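Local coordinates for IRMA (Escherichia coli CFT073, PDB 5EK5), which is a secreted, virulence-associated protein with a fibronectin-type fold that probably acts as a mimic of interleukin receptors, at residues Arg7-Arg12 and Val104-Ser109; Asp15-Pro20 and Asp76-Thr81; Phe28-Gly33 and Gly40-Thr45; Gln54-Arg59 and Val84-Thr89. All blocks are in the same frame, centred on the assembly; numbering follows the deposited sequence.

Interaction 1: Arg7-Arg12 and Val104-Ser109; sequences RYISIR and VSLPLS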
loop_
_atom_site.group_PDB
_atom_site.type_symbol
_atom_site.label_atom_id
_atom_site.label_comp_id
_atom_site.label_asym_id
_atom_site.label_seq_id
_atom_site.Cartn_x
_atom_site.Cartn_y
_atom_site.Cartn_z
ATOM N N ARG B 7 0.540 -19.769 6.116
ATOM C CA ARG B 7 1.384 -18.600 6.334
ATOM C C ARG B 7 0.704 -17.406 5.700
ATOM O O ARG B 7 -0.343 -17.556 5.086
ATOM C CB ARG B 7 2.788 -18.807 5.743
ATOM C CG ARG B 7 3.685 -19.779 6.504
ATOM C CD ARG B 7 4.886 -20.235 5.659
ATOM N NE ARG B 7 4.432 -21.145 4.603
ATOM C CZ ARG B 7 5.189 -21.656 3.633
ATOM N NH1 ARG B 7 6.483 -21.387 3.566
ATOM N NH2 ARG B 7 4.642 -22.455 2.725
ATOM N N TYR B 8 1.297 -16.228 5.843
ATOM C CA TYR B 8 0.678 -15.004 5.349
ATOM C C TYR B 8 1.635 -14.244 4.438
ATOM O O TYR B 8 2.797 -14.019 4.786
ATOM C CB TYR B 8 0.255 -14.123 6.528
ATOM C CG TYR B 8 -0.317 -12.766 6.170
ATOM C CD1 TYR B 8 -1.637 -12.624 5.761
ATOM C CD2 TYR B 8 0.471 -11.626 6.247
ATOM C CE1 TYR B 8 -2.158 -11.373 5.453
ATOM C CE2 TYR B 8 -0.035 -10.379 5.933
ATOM C CZ TYR B 8 -1.347 -10.256 5.536
ATOM O OH TYR B 8 -1.839 -9.007 5.229
ATOM N N ILE B 9 1.142 -13.868 3.260
ATOM C CA ILE B 9 1.834 -12.918 2.397
ATOM C C ILE B 9 0.864 -11.868 1.885
ATOM O O ILE B 9 0.009 -12.154 1.047
ATOM C CB ILE B 9 2.482 -13.596 1.172
ATOM C CG1 ILE B 9 3.471 -14.673 1.602
ATOM C CG2 ILE B 9 3.179 -12.563 0.293
ATOM C CD1 ILE B 9 3.946 -15.537 0.461
ATOM N N SER B 10 1.012 -10.644 2.372
ATOM C CA SER B 10 0.329 -9.525 1.764
ATOM C C SER B 10 1.142 -9.149 0.537
ATOM O O SER B 10 2.370 -9.228 0.547
ATOM C CB SER B 10 0.204 -8.352 2.733
ATOM O OG SER B 10 1.449 -7.699 2.890
ATOM N N ILE B 11 0.460 -8.748 -0.524
ATOM C CA ILE B 11 1.148 -8.413 -1.754
ATOM C C ILE B 11 0.453 -7.231 -2.409
ATOM O O ILE B 11 -0.775 -7.183 -2.511
ATOM C CB ILE B 11 1.217 -9.627 -2.716
ATOM C CG1 ILE B 11 1.969 -9.264 -3.998
ATOM C CG2 ILE B 11 -0.175 -10.166 -3.023
ATOM C CD1 ILE B 11 2.338 -10.461 -4.847
ATOM N N ARG B 12 1.254 -6.254 -2.808
ATOM C CA ARG B 12 0.738 -5.053 -3.434
ATOM C C ARG B 12 1.745 -4.482 -4.414
ATOM O O ARG B 12 2.949 -4.696 -4.279
ATOM C CB ARG B 12 0.372 -4.015 -2.368
ATOM C CG ARG B 12 1.555 -3.483 -1.567
ATOM C CD ARG B 12 1.085 -2.570 -0.439
ATOM N NE ARG B 12 2.195 -1.964 0.291
ATOM C CZ ARG B 12 2.709 -0.770 0.023
ATOM N NH1 ARG B 12 2.215 -0.037 -0.966
ATOM N NH2 ARG B 12 3.719 -0.305 0.745
ATOM N N VAL B 104 7.908 -27.013 -4.750
ATOM C CA VAL B 104 6.644 -27.219 -4.045
ATOM C C VAL B 104 5.616 -26.141 -4.398
ATOM O O VAL B 104 5.928 -24.942 -4.466
ATOM C CB VAL B 104 6.839 -27.284 -2.494
ATOM C CG1 VAL B 104 7.191 -25.921 -1.912
ATOM C CG2 VAL B 104 5.589 -27.832 -1.800
ATOM N N SER B 105 4.382 -26.604 -4.596
ATOM C CA SER B 105 3.237 -25.756 -4.926
ATOM C C SER B 105 2.764 -24.948 -3.727
ATOM O O SER B 105 2.664 -25.474 -2.623
ATOM C CB SER B 105 2.081 -26.603 -5.474
ATOM O OG SER B 105 0.991 -25.810 -5.925
ATOM N N LEU B 106 2.485 -23.667 -3.944
ATOM C CA LEU B 106 2.047 -22.787 -2.867
ATOM C C LEU B 106 0.566 -22.437 -2.986
ATOM O O LEU B 106 0.129 -21.922 -4.015
ATOM C CB LEU B 106 2.886 -21.509 -2.857
ATOM C CG LEU B 106 2.565 -20.506 -1.753
ATOM C CD1 LEU B 106 3.040 -21.031 -0.412
ATOM C CD2 LEU B 106 3.198 -19.161 -2.067
ATOM N N PRO B 107 -0.213 -22.735 -1.932
ATOM C CA PRO B 107 -1.642 -22.407 -1.863
ATOM C C PRO B 107 -1.893 -20.914 -2.045
ATOM O O PRO B 107 -1.233 -20.099 -1.402
ATOM C CB PRO B 107 -2.039 -22.857 -0.454
ATOM C CG PRO B 107 -1.034 -23.894 -0.094
ATOM C CD PRO B 107 0.246 -23.445 -0.726
ATOM N N LEU B 108 -2.839 -20.566 -2.910
ATOM C CA LEU B 108 -3.096 -19.171 -3.243
ATOM C C LEU B 108 -3.800 -18.435 -2.103
ATOM O O LEU B 108 -3.844 -17.205 -2.083
ATOM C CB LEU B 108 -3.925 -19.075 -4.525
ATOM C CG LEU B 108 -3.300 -19.679 -5.787
ATOM C CD1 LEU B 108 -4.030 -19.205 -7.033
ATOM C CD2 LEU B 108 -1.815 -19.354 -5.876
ATOM N N SER B 109 -4.349 -19.193 -1.157
ATOM C CA SER B 109 -5.042 -18.612 -0.008
ATOM C C SER B 109 -4.087 -17.857 0.913
ATOM O O SER B 109 -4.509 -17.007 1.699
ATOM C CB SER B 109 -5.775 -19.701 0.778
ATOM O OG SER B 109 -4.891 -20.744 1.152
#

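Interaction 2: Asp15-Pro20 and Asp76-Thr81; sequences DTIWLP and DAFLET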
loop_
_atom_site.group_PDB
_atom_site.type_symbol
_atom_site.label_atom_id
_atom_site.label_comp_id
_atom_site.label_asym_id
_atom_site.label_seq_id
_atom_site.Cartn_x
_atom_site.Cartn_y
_atom_site.Cartn_z
ATOM N N ASP B 15 5.213 0.268 -7.392
ATOM C CA ASP B 15 5.810 1.148 -8.387
ATOM C C ASP B 15 5.801 0.548 -9.784
ATOM O O ASP B 15 5.601 -0.652 -9.966
ATOM C CB ASP B 15 7.261 1.470 -7.997
ATOM C CG ASP B 15 7.777 2.749 -8.638
ATOM O OD1 ASP B 15 7.072 3.324 -9.496
ATOM O OD2 ASP B 15 8.904 3.169 -8.292
ATOM N N THR B 16 6.018 1.412 -10.766
ATOM C CA THR B 16 6.165 1.009 -12.154
ATOM C C THR B 16 7.422 1.674 -12.680
ATOM O O THR B 16 7.550 2.896 -12.622
ATOM C CB THR B 16 4.954 1.416 -13.017
ATOM O OG1 THR B 16 3.820 0.612 -12.670
ATOM C CG2 THR B 16 5.264 1.231 -14.495
ATOM N N ILE B 17 8.351 0.881 -13.196
ATOM C CA ILE B 17 9.616 1.436 -13.646
ATOM C C ILE B 17 9.749 1.300 -15.153
ATOM O O ILE B 17 9.682 0.197 -15.694
ATOM C CB ILE B 17 10.815 0.750 -12.963
ATOM C CG1 ILE B 17 10.712 0.877 -11.443
ATOM C CG2 ILE B 17 12.123 1.343 -13.463
ATOM C CD1 ILE B 17 11.481 -0.188 -10.693
ATOM N N TRP B 18 9.923 2.432 -15.826
ATOM C CA TRP B 18 10.087 2.436 -17.272
ATOM C C TRP B 18 11.539 2.155 -17.617
ATOM O O TRP B 18 12.442 2.856 -17.167
ATOM C CB TRP B 18 9.631 3.765 -17.883
ATOM C CG TRP B 18 8.146 3.964 -17.852
ATOM C CD1 TRP B 18 7.243 3.540 -18.790
ATOM C CD2 TRP B 18 7.373 4.646 -16.853
ATOM N NE1 TRP B 18 5.971 3.907 -18.430
ATOM C CE2 TRP B 18 6.030 4.594 -17.236
ATOM C CE3 TRP B 18 7.715 5.299 -15.656
ATOM C CZ2 TRP B 18 5.003 5.161 -16.484
ATOM C CZ3 TRP B 18 6.693 5.864 -14.906
ATOM C CH2 TRP B 18 5.359 5.792 -15.321
ATOM N N LEU B 19 11.751 1.115 -18.415
ATOM C CA LEU B 19 13.089 0.633 -18.715
ATOM C C LEU B 19 13.386 0.773 -20.204
ATOM O O LEU B 19 12.463 0.872 -21.015
ATOM C CB LEU B 19 13.226 -0.829 -18.278
ATOM C CG LEU B 19 13.041 -1.126 -16.788
ATOM C CD1 LEU B 19 13.093 -2.624 -16.532
ATOM C CD2 LEU B 19 14.100 -0.407 -15.969
ATOM N N PRO B 20 14.680 0.786 -20.571
ATOM C CA PRO B 20 15.048 0.801 -21.991
ATOM C C PRO B 20 14.515 -0.424 -22.730
ATOM O O PRO B 20 14.328 -1.480 -22.122
ATOM C CB PRO B 20 16.583 0.807 -21.961
ATOM C CG PRO B 20 16.959 0.385 -20.573
ATOM C CD PRO B 20 15.861 0.897 -19.699
ATOM N N ASP B 76 11.041 -7.502 -2.262
ATOM C CA ASP B 76 10.503 -6.883 -3.468
ATOM C C ASP B 76 10.748 -7.736 -4.711
ATOM O O ASP B 76 11.848 -8.244 -4.921
ATOM C CB ASP B 76 11.106 -5.493 -3.654
ATOM C CG ASP B 76 10.659 -4.522 -2.579
ATOM O OD1 ASP B 76 9.497 -4.621 -2.130
ATOM O OD2 ASP B 76 11.478 -3.674 -2.169
ATOM N N ALA B 77 9.706 -7.898 -5.522
ATOM C CA ALA B 77 9.795 -8.662 -6.761
ATOM C C ALA B 77 9.376 -7.802 -7.948
ATOM O O ALA B 77 8.620 -6.843 -7.792
ATOM C CB ALA B 77 8.935 -9.903 -6.682
ATOM N N PHE B 78 9.857 -8.154 -9.136
ATOM C CA PHE B 78 9.568 -7.356 -10.319
ATOM C C PHE B 78 8.953 -8.180 -11.442
ATOM O O PHE B 78 9.397 -9.289 -11.738
ATOM C CB PHE B 78 10.843 -6.665 -10.798
ATOM C CG PHE B 78 11.364 -5.650 -9.828
ATOM C CD1 PHE B 78 12.207 -6.029 -8.796
ATOM C CD2 PHE B 78 10.988 -4.322 -9.926
ATOM C CE1 PHE B 78 12.678 -5.101 -7.890
ATOM C CE2 PHE B 78 11.462 -3.388 -9.027
ATOM C CZ PHE B 78 12.303 -3.779 -8.003
ATOM N N LEU B 79 7.922 -7.616 -12.060
ATOM C CA LEU B 79 7.253 -8.240 -13.191
ATOM C C LEU B 79 7.518 -7.446 -14.466
ATOM O O LEU B 79 7.107 -6.290 -14.582
ATOM C CB LEU B 79 5.752 -8.347 -12.923
ATOM C CG LEU B 79 4.908 -8.994 -14.016
ATOM C CD1 LEU B 79 5.511 -10.331 -14.368
ATOM C CD2 LEU B 79 3.485 -9.167 -13.534
ATOM N N GLU B 80 8.228 -8.063 -15.405
ATOM C CA GLU B 80 8.584 -7.413 -16.665
ATOM C C GLU B 80 7.695 -7.786 -17.850
ATOM O O GLU B 80 7.403 -8.959 -18.080
ATOM C CB GLU B 80 10.033 -7.735 -17.031
ATOM C CG GLU B 80 11.074 -7.147 -16.104
ATOM C CD GLU B 80 12.451 -7.134 -16.740
ATOM O OE1 GLU B 80 12.547 -6.816 -17.946
ATOM O OE2 GLU B 80 13.435 -7.443 -16.039
ATOM N N THR B 81 7.271 -6.771 -18.595
ATOM C CA THR B 81 6.547 -6.974 -19.844
ATOM C C THR B 81 6.668 -5.710 -20.688
ATOM O O THR B 81 6.984 -4.641 -20.167
ATOM C CB THR B 81 5.062 -7.307 -19.617
ATOM O OG1 THR B 81 4.470 -7.726 -20.854
ATOM C CG2 THR B 81 4.318 -6.094 -19.084
#

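Interaction 3: Phe28-Gly33 and Gly40-Thr45; sequences FRLDNG and GPLTIT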
loop_
_atom_site.group_PDB
_atom_site.type_symbol
_atom_site.label_atom_id
_atom_site.label_comp_id
_atom_site.label_asym_id
_atom_site.label_seq_id
_atom_site.Cartn_x
_atom_site.Cartn_y
_atom_site.Cartn_z
ATOM N N PHE B 28 6.505 -5.334 -6.973
ATOM C CA PHE B 28 5.579 -5.803 -5.959
ATOM C C PHE B 28 6.327 -5.998 -4.647
ATOM O O PHE B 28 7.415 -6.582 -4.607
ATOM C CB PHE B 28 4.904 -7.103 -6.396
ATOM C CG PHE B 28 4.010 -6.949 -7.597
ATOM C CD1 PHE B 28 4.533 -6.969 -8.878
ATOM C CD2 PHE B 28 2.643 -6.771 -7.440
ATOM C CE1 PHE B 28 3.713 -6.822 -9.980
ATOM C CE2 PHE B 28 1.818 -6.623 -8.540
ATOM C CZ PHE B 28 2.355 -6.649 -9.811
ATOM N N ARG B 29 5.740 -5.495 -3.570
ATOM C CA ARG B 29 6.256 -5.760 -2.238
ATOM C C ARG B 29 5.482 -6.899 -1.593
ATOM O O ARG B 29 4.246 -6.880 -1.553
ATOM C CB ARG B 29 6.204 -4.519 -1.360
ATOM C CG ARG B 29 6.787 -4.748 0.029
ATOM C CD ARG B 29 6.726 -3.484 0.842
ATOM N NE ARG B 29 7.570 -2.443 0.262
ATOM C CZ ARG B 29 7.641 -1.194 0.716
ATOM N NH1 ARG B 29 6.918 -0.819 1.761
ATOM N NH2 ARG B 29 8.440 -0.316 0.127
ATOM N N LEU B 30 6.210 -7.893 -1.097
ATOM C CA LEU B 30 5.584 -9.000 -0.391
ATOM C C LEU B 30 5.945 -8.880 1.080
ATOM O O LEU B 30 7.084 -8.590 1.422
ATOM C CB LEU B 30 6.039 -10.349 -0.959
ATOM C CG LEU B 30 5.406 -10.855 -2.263
ATOM C CD1 LEU B 30 5.793 -9.967 -3.438
ATOM C CD2 LEU B 30 5.789 -12.300 -2.546
ATOM N N ASP B 31 4.964 -9.102 1.945
ATOM C CA ASP B 31 5.135 -8.864 3.372
ATOM C C ASP B 31 4.452 -9.951 4.194
ATOM O O ASP B 31 3.275 -10.242 3.994
ATOM C CB ASP B 31 4.577 -7.486 3.734
ATOM C CG ASP B 31 4.914 -7.056 5.155
ATOM O OD1 ASP B 31 5.361 -7.893 5.968
ATOM O OD2 ASP B 31 4.723 -5.859 5.462
ATOM N N ASN B 32 5.197 -10.560 5.109
ATOM C CA ASN B 32 4.627 -11.595 5.964
ATOM C C ASN B 32 4.033 -11.061 7.274
ATOM O O ASN B 32 3.743 -11.826 8.193
ATOM C CB ASN B 32 5.685 -12.672 6.232
ATOM C CG ASN B 32 6.702 -12.263 7.285
ATOM O OD1 ASN B 32 6.900 -11.079 7.566
ATOM N ND2 ASN B 32 7.375 -13.253 7.856
ATOM N N GLY B 33 3.846 -9.743 7.333
ATOM C CA GLY B 33 3.176 -9.089 8.447
ATOM C C GLY B 33 3.845 -9.224 9.802
ATOM O O GLY B 33 3.272 -8.856 10.833
ATOM N N GLY B 40 10.737 -19.789 1.230
ATOM C CA GLY B 40 11.803 -19.975 0.266
ATOM C C GLY B 40 11.487 -19.166 -0.978
ATOM O O GLY B 40 10.421 -18.554 -1.059
ATOM N N PRO B 41 12.411 -19.157 -1.950
ATOM C CA PRO B 41 12.206 -18.520 -3.258
ATOM C C PRO B 41 10.850 -18.864 -3.878
ATOM O O PRO B 41 10.501 -20.040 -3.971
ATOM C CB PRO B 41 13.351 -19.082 -4.102
ATOM C CG PRO B 41 14.430 -19.371 -3.114
ATOM C CD PRO B 41 13.755 -19.752 -1.826
ATOM N N LEU B 42 10.097 -17.847 -4.288
ATOM C CA LEU B 42 8.782 -18.060 -4.888
ATOM C C LEU B 42 8.744 -17.818 -6.391
ATOM O O LEU B 42 9.433 -16.941 -6.910
ATOM C CB LEU B 42 7.735 -17.171 -4.211
ATOM C CG LEU B 42 7.533 -17.375 -2.709
ATOM C CD1 LEU B 42 6.504 -16.395 -2.172
ATOM C CD2 LEU B 42 7.101 -18.802 -2.433
ATOM N N THR B 43 7.925 -18.602 -7.086
ATOM C CA THR B 43 7.640 -18.352 -8.494
ATOM C C THR B 43 6.157 -18.066 -8.684
ATOM O O THR B 43 5.319 -18.948 -8.491
ATOM C CB THR B 43 8.037 -19.542 -9.380
ATOM O OG1 THR B 43 9.451 -19.751 -9.293
ATOM C CG2 THR B 43 7.658 -19.277 -10.827
ATOM N N ILE B 44 5.834 -16.839 -9.073
ATOM C CA ILE B 44 4.440 -16.429 -9.161
ATOM C C ILE B 44 4.037 -16.095 -10.593
ATOM O O ILE B 44 4.685 -15.288 -11.257
ATOM C CB ILE B 44 4.166 -15.218 -8.253
ATOM C CG1 ILE B 44 4.639 -15.514 -6.825
ATOM C CG2 ILE B 44 2.691 -14.857 -8.276
ATOM C CD1 ILE B 44 4.503 -14.350 -5.872
ATOM N N THR B 45 2.967 -16.731 -11.064
ATOM C CA THR B 45 2.455 -16.495 -12.409
ATOM C C THR B 45 1.237 -15.573 -12.397
ATOM O O THR B 45 0.225 -15.879 -11.765
ATOM C CB THR B 45 2.082 -17.815 -13.101
ATOM O OG1 THR B 45 3.224 -18.681 -13.124
ATOM C CG2 THR B 45 1.626 -17.553 -14.521
#

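Interaction 4: Gln54-Arg59 and Val84-Thr89; sequences QTLVTR and VENVAT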
loop_
_atom_site.group_PDB
_atom_site.type_symbol
_atom_site.label_atom_id
_atom_site.label_comp_id
_atom_site.label_asym_id
_atom_site.label_seq_id
_atom_site.Cartn_x
_atom_site.Cartn_y
_atom_site.Cartn_z
ATOM N N GLN B 54 -9.899 -7.912 -19.704
ATOM C CA GLN B 54 -9.393 -8.770 -20.770
ATOM C C GLN B 54 -7.916 -9.091 -20.567
ATOM O O GLN B 54 -7.114 -8.207 -20.276
ATOM C CB GLN B 54 -9.608 -8.109 -22.134
ATOM C CG GLN B 54 -11.055 -7.733 -22.417
ATOM C CD GLN B 54 -11.215 -6.944 -23.703
ATOM O OE1 GLN B 54 -11.924 -7.363 -24.618
ATOM N NE2 GLN B 54 -10.564 -5.785 -23.772
ATOM N N THR B 55 -7.566 -10.362 -20.730
ATOM C CA THR B 55 -6.195 -10.811 -20.525
ATOM C C THR B 55 -5.284 -10.305 -21.637
ATOM O O THR B 55 -5.576 -10.485 -22.822
ATOM C CB THR B 55 -6.111 -12.348 -20.461
ATOM O OG1 THR B 55 -6.851 -12.821 -19.331
ATOM C CG2 THR B 55 -4.665 -12.803 -20.342
ATOM N N LEU B 56 -4.187 -9.664 -21.248
ATOM C CA LEU B 56 -3.207 -9.170 -22.204
ATOM C C LEU B 56 -2.072 -10.173 -22.369
ATOM O O LEU B 56 -1.930 -10.801 -23.418
ATOM C CB LEU B 56 -2.659 -7.816 -21.750
ATOM C CG LEU B 56 -3.713 -6.744 -21.456
ATOM C CD1 LEU B 56 -3.088 -5.540 -20.772
ATOM C CD2 LEU B 56 -4.428 -6.328 -22.729
ATOM N N VAL B 57 -1.271 -10.325 -21.320
ATOM C CA VAL B 57 -0.192 -11.304 -21.305
ATOM C C VAL B 57 -0.176 -12.067 -19.988
ATOM O O VAL B 57 -0.754 -11.624 -18.993
ATOM C CB VAL B 57 1.194 -10.648 -21.506
ATOM C CG1 VAL B 57 1.371 -10.188 -22.943
ATOM C CG2 VAL B 57 1.383 -9.489 -20.538
ATOM N N THR B 58 0.479 -13.221 -19.988
ATOM C CA THR B 58 0.695 -13.965 -18.757
ATOM C C THR B 58 2.194 -14.104 -18.520
ATOM O O THR B 58 2.927 -14.605 -19.374
ATOM C CB THR B 58 0.034 -15.347 -18.799
ATOM O OG1 THR B 58 -1.384 -15.190 -18.920
ATOM C CG2 THR B 58 0.340 -16.120 -17.531
ATOM N N ARG B 59 2.647 -13.653 -17.357
ATOM C CA ARG B 59 4.072 -13.605 -17.062
ATOM C C ARG B 59 4.365 -14.172 -15.678
ATOM O O ARG B 59 3.478 -14.263 -14.828
ATOM C CB ARG B 59 4.592 -12.170 -17.173
ATOM C CG ARG B 59 4.482 -11.569 -18.565
ATOM C CD ARG B 59 5.580 -12.092 -19.472
ATOM N NE ARG B 59 5.487 -11.555 -20.826
ATOM C CZ ARG B 59 4.852 -12.153 -21.830
ATOM N NH1 ARG B 59 4.242 -13.316 -21.636
ATOM N NH2 ARG B 59 4.825 -11.589 -23.031
ATOM N N VAL B 84 3.845 -1.459 -23.717
ATOM C CA VAL B 84 2.822 -1.066 -24.670
ATOM C C VAL B 84 1.420 -1.491 -24.275
ATOM O O VAL B 84 0.470 -1.303 -25.034
ATOM N N GLU B 85 1.286 -2.060 -23.082
ATOM C CA GLU B 85 0.003 -2.549 -22.614
ATOM C C GLU B 85 -0.626 -1.697 -21.526
ATOM O O GLU B 85 -0.002 -1.414 -20.502
ATOM N N ASN B 86 -1.872 -1.293 -21.755
ATOM C CA ASN B 86 -2.662 -0.558 -20.774
ATOM C C ASN B 86 -3.085 -1.458 -19.614
ATOM O O ASN B 86 -4.276 -1.652 -19.367
ATOM C CB ASN B 86 -3.894 0.036 -21.448
ATOM C CG ASN B 86 -4.442 -0.866 -22.540
ATOM O OD1 ASN B 86 -3.742 -1.754 -23.029
ATOM N ND2 ASN B 86 -5.700 -0.656 -22.917
ATOM N N VAL B 87 -2.099 -2.010 -18.915
ATOM C CA VAL B 87 -2.326 -2.867 -17.752
ATOM C C VAL B 87 -3.010 -2.147 -16.593
ATOM O O VAL B 87 -2.505 -1.143 -16.088
ATOM C CB VAL B 87 -1.006 -3.460 -17.231
ATOM C CG1 VAL B 87 -1.270 -4.471 -16.118
ATOM C CG2 VAL B 87 -0.197 -4.054 -18.374
ATOM N N ALA B 88 -4.146 -2.683 -16.157
ATOM C CA ALA B 88 -4.889 -2.094 -15.045
ATOM C C ALA B 88 -4.881 -2.997 -13.812
ATOM O O ALA B 88 -4.801 -2.515 -12.680
ATOM C CB ALA B 88 -6.324 -1.793 -15.469
ATOM N N THR B 89 -4.977 -4.306 -14.030
ATOM C CA THR B 89 -4.992 -5.265 -12.926
ATOM C C THR B 89 -4.140 -6.488 -13.245
ATOM O O THR B 89 -3.815 -6.750 -14.404
ATOM C CB THR B 89 -6.429 -5.748 -12.567
ATOM O OG1 THR B 89 -6.897 -6.661 -13.567
ATOM C CG2 THR B 89 -7.405 -4.580 -12.449
#

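Interaction 1: Arg7-Arg12 and Val104-Ser109
Leu-106 sets its forked end against two side chains, the guanidinium of Arg-7, just before strand 9-19, and the tip of Ile-9 on that strand, where the two sheets of the fibronectin-type beta-sandwich close on each other. The branches share the work. CD1 meets the arginine, 3.8 Å from Arg-7 NH2, at an oblique angle to the flat group; CD2 faces the isoleucine and stands 4.5 Å from Ile-9 CD1, a looser apolar touch. With CG anti to the backbone N (chi1 -178°), the leucine reaches inward between the sheets. Arg-7 arrives differently: its CA-CB bond does not aim at Leu-106, and the bend at chi3 (-72°) carries the guanidinium across to the leucine methyl.

The charged end of Arg-7 finds its main partner in Glu-97, which forms a salt bridge with NH1, while the carbonyl of Gly-38 accepts a hydrogen bond from the same nitrogen. The guanidinium is thus held by polar groups and packs against a methyl group as well. Phe-39 touches Arg-7, Ile-9 and Leu-106, and Leu-42 packs on Ile-9 and Leu-106, so apolar side chains surround the leucine-isoleucine touch, with the Arg-7/Glu-97 salt bridge beside it.

Ile-9 is also fixed through its backbone, which pairs with Val-110 and Asp-112, at the parallel strand 111-113. The neighbouring Tyr-8 turns away from Leu-106 and gives its OH to a hydrogen bond with Asp-112 OD2; one face of its ring takes Ser-10 N 3.7 Å above the plane, offset toward the rim.

Interaction 2: Asp15-Pro20 and Asp76-Thr81
The Phe-78 ring is met obliquely by the tip of Ile-17. Ile-17 CD1 comes to 3.6 Å from Phe-78 CE2, with Phe-78 CD2 next at 4.2 Å from the same methyl. The pair bridges two strands of one sheet of the fibronectin-type sandwich that are not neighbours: strand 23-31 runs between them, antiparallel to both, and its Gln-27 also touches the ring, while the side chains of Ile-17 and Phe-78 meet across it.

Ile-17 points toward the other segment and sends CD1 outward along a nearly extended chain (chi2 157°). Phe-78 has its CG beside the backbone N (chi1 -66°), which swings the ring toward the isoleucine although the CA-CB bond itself does not aim there.

Alternation along strand 74-82 separates two environments. Phe-78 and Glu-80 lie on the outer side, whereas Ala-77, Leu-79 and Thr-81 pack on strand 55-63 or 42-49 of the other sheet. Close by, the backbone of Thr-81 pairs with Cys-24, whose disulfide to Cys-83 ties strand 23-31 to the chain just beyond strand 74-82. Thr-16 serves the assembly, its OG1 hydrogen-bonding to Tyr-116 OH of the second subunit.

A second, looser touch lies further along, where the aliphatic tip of Leu-19 approaches a carboxylate: Leu-19 CD1 is 4.5 Å from Glu-80 OE1.

Interaction 3: Phe28-Gly33 and Gly40-Thr45
The apolar part of the contact converges on Leu-30, whose CD2 methyl meets one methyl from each of two side chains on the facing sheet. Leu-30 CD2 lies 4.1 Å from Ile-44 CD1, the two side chains reaching toward each other tip to tip, and 4.2 Å from Leu-42 CD1, which crosses it at a slant. This is face-to-face packing in a fibronectin-type beta-sandwich, between consecutive strands 23-31 and 42-49 of opposite sheets. The CA atoms of Leu-30 and Leu-42 are 10.6 Å apart, a gap bridged by side chains alone.

Leu-42 and Ile-44, two residues apart on one strand, both point toward Leu-30. CG of Leu-42 and CG1 of Ile-44 both lie beside the backbone N, and a nearly straight chi2 (176° in Ile-44) extends each CD1 into the core. Ile-9 and Ile-11 of strand 9-19, Phe-66 and Thr-63 pack on Leu-30 too, so it sits among mainly apolar side chains.

Polar interactions lie at the end of strand 23-31, where the chain leaves for the other sheet. Asp-31 forms an Asx turn there and also makes a salt bridge through OD2 with Arg-73, so both carboxylate oxygens have a partner. Gly-33, at positive phi, is the donor of the turn: its N is 2.8 Å from Asp-31 OD1 with an N-H...O angle of 149°, and it meets that oxygen from above the carboxylate plane, 53° out of it.

Interaction 4: Gln54-Arg59 and Val84-Thr89
Apolar packing makes this contact, and Leu-56 supplies one side of it. Its CD1 methyl crosses Val-87 at an angle, 4.0 Å from Val-87 CG2 and 4.1 Å from Val-87 CA, so that it rests on the root of the valine as well as on one branch. The same Leu-56 methyl reaches the preceding backbone, 4.2 Å from Asn-86 C. CG beside the backbone N (chi1 -54°) and a nearly straight chi2 extend the leucine from strand 55-63, an edge strand of its sheet within the chain, to the loop leading into strand 89-99.

Backbone interactions shape that loop. Asn-86 is the centre of an inverse gamma turn, closed by a weak bond of 2.7 Å from Val-87 N to Glu-85 O. Next comes a classic beta bulge, in which Ala-88 and Thr-89 both face Lys-49. From there the sheet runs on into the second subunit: Thr-89 pairs in a parallel ladder with a strand of that chain, and Val-87 packs on Leu-119 of it.

The polar arrangement on strand 55-63 is local. Arg-59 folds back so that Val-57 CB lies 3.9 Å above its guanidinium plane, over its centre, while Arg-59 NH1 donates to Thr-58 O at 2.9 Å, from above the carbonyl plane.

Between the segments, then, attachment rests on dispersion and on shielding a few carbons at the surface. Such a contact has little directionality, and the loop's position is probably set more by its backbone pairing with Lys-49 and the second subunit.

Overall arrangement
Interactions 1 and 3 are the buried pair, with centres about 7 Å apart between the two sheets; strands 9-19 and 23-31 join them, Ser-10 N lying 2.8 Å from Asp-31 O in a probable hydrogen bond. Interaction 2 lies on the outer side of the same sheet, about 15 Å from interaction 3 between centres, and connects to it through a probable hydrogen bond, Ala-77 O to Phe-28 N at 2.7 Å. Interaction 4 is a surface contact about 22 Å from interaction 1 between centres; it meets interaction 2 where Leu-79 CD1 packs 3.5 Å from Arg-59 CB, sheet against sheet. Segments of all four contacts also touch the second subunit.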